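Local coordinates for ThiJ/pfpI family protein (PDB 3EFE), which is of unknown function but belongs to the ThiJ/PfpI (DJ-1/PfpI) family, whose relatives include chaperones, proteases and other enzymes, at residues Ala155-Asn160 with Leu177-Val182. Sequence-based numbering, arbitrary orientation.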
ATOM      1  N   ALA D 155      12.295   7.318  -8.727  1.00 38.88           N
ATOM      2  CA  ALA D 155      11.198   7.496  -9.683  1.00 39.10           C
ATOM      3  C   ALA D 155      11.644   8.496 -10.767  1.00 38.96           C
ATOM      4  O   ALA D 155      12.302   9.525 -10.473  1.00 38.91           O
ATOM      5  CB  ALA D 155       9.838   7.974  -8.965  1.00 36.44           C
ATOM      6  N   VAL D 156      11.284   8.178 -12.006  1.00 39.65           N
ATOM      7  CA  VAL D 156      11.716   8.917 -13.190  1.00 40.48           C
ATOM      8  C   VAL D 156      10.492   9.026 -14.102  1.00 41.25           C
ATOM      9  O   VAL D 156       9.723   8.050 -14.292  1.00 40.52           O
ATOM     10  CB  VAL D 156      12.864   8.130 -14.001  1.00 41.19           C
ATOM     11  CG1 VAL D 156      13.115   8.717 -15.406  1.00 37.65           C
ATOM     12  CG2 VAL D 156      14.194   7.936 -13.177  1.00 40.11           C
ATOM     13  N   SER D 157      10.353  10.198 -14.717  1.00 42.95           N
ATOM     14  CA  SER D 157       9.233  10.496 -15.640  1.00 43.77           C
ATOM     15  C   SER D 157       9.752  11.015 -16.980  1.00 44.10           C
ATOM     16  O   SER D 157      10.561  11.896 -16.987  1.00 43.82           O
ATOM     17  CB  SER D 157       8.270  11.531 -15.033  1.00 43.79           C
ATOM     18  OG  SER D 157       7.062  11.557 -15.785  1.00 45.99           O
ATOM     19  N   ASP D 158       9.255  10.420 -18.074  1.00 45.42           N
ATOM     20  CA  ASP D 158       9.624  10.716 -19.458  1.00 44.89           C
ATOM     21  C   ASP D 158       8.427  10.611 -20.404  1.00 44.50           C
ATOM     22  O   ASP D 158       8.007   9.508 -20.770  1.00 44.30           O
ATOM     23  CB  ASP D 158      10.710   9.759 -19.983  1.00 45.52           C
ATOM     24  CG  ASP D 158      11.299  10.221 -21.330  1.00 48.05           C
ATOM     25  OD1 ASP D 158      11.280  11.487 -21.607  1.00 54.43           O
ATOM     26  OD2 ASP D 158      11.781   9.345 -22.108  1.00 50.72           O
ATOM     27  N   ALA D 159       7.946  11.768 -20.876  1.00 43.91           N
ATOM     28  CA  ALA D 159       6.785  11.808 -21.752  1.00 42.95           C
ATOM     29  C   ALA D 159       5.760  10.964 -20.974  1.00 42.39           C
ATOM     30  O   ALA D 159       5.543  11.257 -19.807  1.00 41.92           O
ATOM     31  CB  ALA D 159       7.098  11.247 -23.192  1.00 41.94           C
ATOM     32  N   ASN D 160       5.213   9.906 -21.586  1.00 41.57           N
ATOM     33  CA  ASN D 160       4.039   9.197 -21.062  1.00 41.08           C
ATOM     34  C   ASN D 160       4.411   7.869 -20.379  1.00 40.53           C
ATOM     35  O   ASN D 160       3.610   6.925 -20.364  1.00 39.78           O
ATOM     36  CB  ASN D 160       3.040   8.933 -22.205  1.00 40.85           C
ATOM     37  CG  ASN D 160       3.597   7.969 -23.275  1.00 42.21           C
ATOM     38  OD1 ASN D 160       4.750   8.117 -23.725  1.00 38.25           O
ATOM     39  ND2 ASN D 160       2.785   6.982 -23.674  1.00 40.61           N
ATOM     40  N   LEU D 177       0.872  11.175 -10.442  1.00 35.23           N
ATOM     41  CA  LEU D 177      -0.157  12.159 -10.078  1.00 35.72           C
ATOM     42  C   LEU D 177       0.085  13.475 -10.810  1.00 37.18           C
ATOM     43  O   LEU D 177      -0.845  14.085 -11.312  1.00 38.82           O
ATOM     44  CB  LEU D 177      -0.183  12.365  -8.559  1.00 34.90           C
ATOM     45  CG  LEU D 177      -1.268  11.715  -7.655  1.00 34.73           C
ATOM     46  CD1 LEU D 177      -2.298  10.783  -8.313  1.00 30.20           C
ATOM     47  CD2 LEU D 177      -0.692  11.117  -6.408  1.00 32.64           C
ATOM     48  N   LYS D 178       1.357  13.872 -10.844  1.00 38.61           N
ATOM     49  CA  LYS D 178       1.854  15.018 -11.535  1.00 39.25           C
ATOM     50  C   LYS D 178       1.727  14.868 -13.040  1.00 40.08           C
ATOM     51  O   LYS D 178       1.263  15.746 -13.668  1.00 40.36           O
ATOM     52  CB  LYS D 178       3.305  15.195 -11.178  1.00 40.19           C
ATOM     53  CG  LYS D 178       3.961  16.472 -11.644  1.00 39.28           C
ATOM     54  CD  LYS D 178       5.291  16.490 -10.876  1.00 42.09           C
ATOM     55  CE  LYS D 178       6.153  17.683 -11.172  1.00 47.23           C
ATOM     56  NZ  LYS D 178       6.760  17.573 -12.581  1.00 53.31           N
ATOM     57  N   LYS D 179       2.120  13.745 -13.614  1.00 40.72           N
ATOM     58  CA  LYS D 179       1.984  13.565 -15.065  1.00 40.34           C
ATOM     59  C   LYS D 179       0.548  13.789 -15.492  1.00 40.16           C
ATOM     60  O   LYS D 179       0.334  14.486 -16.423  1.00 39.84           O
ATOM     61  CB  LYS D 179       2.488  12.152 -15.518  1.00 40.66           C
ATOM     62  CG  LYS D 179       2.460  11.831 -17.044  1.00 41.08           C
ATOM     63  CD  LYS D 179       3.457  12.688 -17.875  1.00 44.71           C
ATOM     64  CE  LYS D 179       2.863  13.197 -19.307  1.00 47.30           C
ATOM     65  NZ  LYS D 179       3.782  14.168 -20.182  1.00 47.37           N
ATOM     66  N   ILE D 180      -0.439  13.175 -14.824  1.00 40.89           N
ATOM     67  CA  ILE D 180      -1.856  13.296 -15.231  1.00 40.36           C
ATOM     68  C   ILE D 180      -2.604  14.568 -14.776  1.00 40.07           C
ATOM     69  O   ILE D 180      -3.802  14.769 -15.106  1.00 40.02           O
ATOM     70  CB  ILE D 180      -2.661  12.016 -14.869  1.00 41.88           C
ATOM     71  CG1 ILE D 180      -2.918  11.873 -13.353  1.00 41.74           C
ATOM     72  CG2 ILE D 180      -1.923  10.729 -15.409  1.00 43.56           C
ATOM     73  CD1 ILE D 180      -3.978  10.880 -13.065  1.00 39.69           C
ATOM     74  N   ASP D 181      -1.905  15.404 -14.009  1.00 39.33           N
ATOM     75  CA  ASP D 181      -2.321  16.777 -13.683  1.00 38.87           C
ATOM     76  C   ASP D 181      -3.692  16.888 -12.985  1.00 38.44           C
ATOM     77  O   ASP D 181      -4.612  17.628 -13.403  1.00 39.17           O
ATOM     78  CB  ASP D 181      -2.273  17.649 -14.928  1.00 40.01           C
ATOM     79  CG  ASP D 181      -2.172  19.134 -14.586  1.00 40.45           C
ATOM     80  OD1 ASP D 181      -1.389  19.441 -13.657  1.00 44.40           O
ATOM     81  OD2 ASP D 181      -2.857  19.967 -15.233  1.00 41.47           O
ATOM     82  N   VAL D 182      -3.780  16.152 -11.886  1.00 36.83           N
ATOM     83  CA  VAL D 182      -4.997  15.840 -11.192  1.00 35.61           C
ATOM     84  C   VAL D 182      -5.050  16.596  -9.825  1.00 35.50           C
ATOM     85  O   VAL D 182      -6.088  16.926  -9.324  1.00 34.55           O
ATOM     86  CB  VAL D 182      -5.044  14.331 -11.185  1.00 34.87           C
ATOM     87  CG1 VAL D 182      -4.339  13.717  -9.955  1.00 32.97           C
ATOM     88  CG2 VAL D 182      -6.392  13.831 -11.523  1.00 32.31           C
TER
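Lys179 reaches from the last turn of helix 169-179 to the backbone of Ala159. Its far half lies alongside the carbonyl oxygen of that residue. CD of Lys179 is 3.2 Å from O of Ala159, CE of Lys179 is 3.3 Å from the same O, and NZ of Lys179 is 3.4 Å from it. The three atoms run past one side of the oxygen. CD lies roughly beyond the oxygen, with an angle C-O-CD of about 144°. NZ lies off to its side, with C-O-NZ near 101°. The torsions explain this pose. CG of Lys179 is anti to the backbone N (chi1 -178°), which carries the chain out from the helix. Bends at chi2 and chi3 then curl its end past the carbonyl.

Ser157 comes in on the strand side. Its CB points toward the helix, and OG of Ser157 is 4.3 Å from CD of Lys179. The hydroxyl is loosely beside the aliphatic part of the lysine; OG of Ser157 is 6.1 Å from NZ of Lys179. The side chain of Ala159 points away, so its backbone alone makes the contact.

The meeting is small and lies at the surface, burying 118 Å² in all. Bonds outside the contact hold the loop beside Ala159. Asn160 ND2 gives hydrogen bonds to O of Leu102, in the last turn of helix 92-104, and to O of Thr106, just after it. Asp181, with positive phi, ends the lysine's helix in a Schellman motif.

Ala159 and Asn160 fit the corners of a type II' turn, which links antiparallel strands 155-158 and 161-164. The arrangement is a beta-hairpin at the sheet edge, its turn touched by the C-terminal end of the following helix, within the alpha/beta fold of the DJ-1/PfpI family.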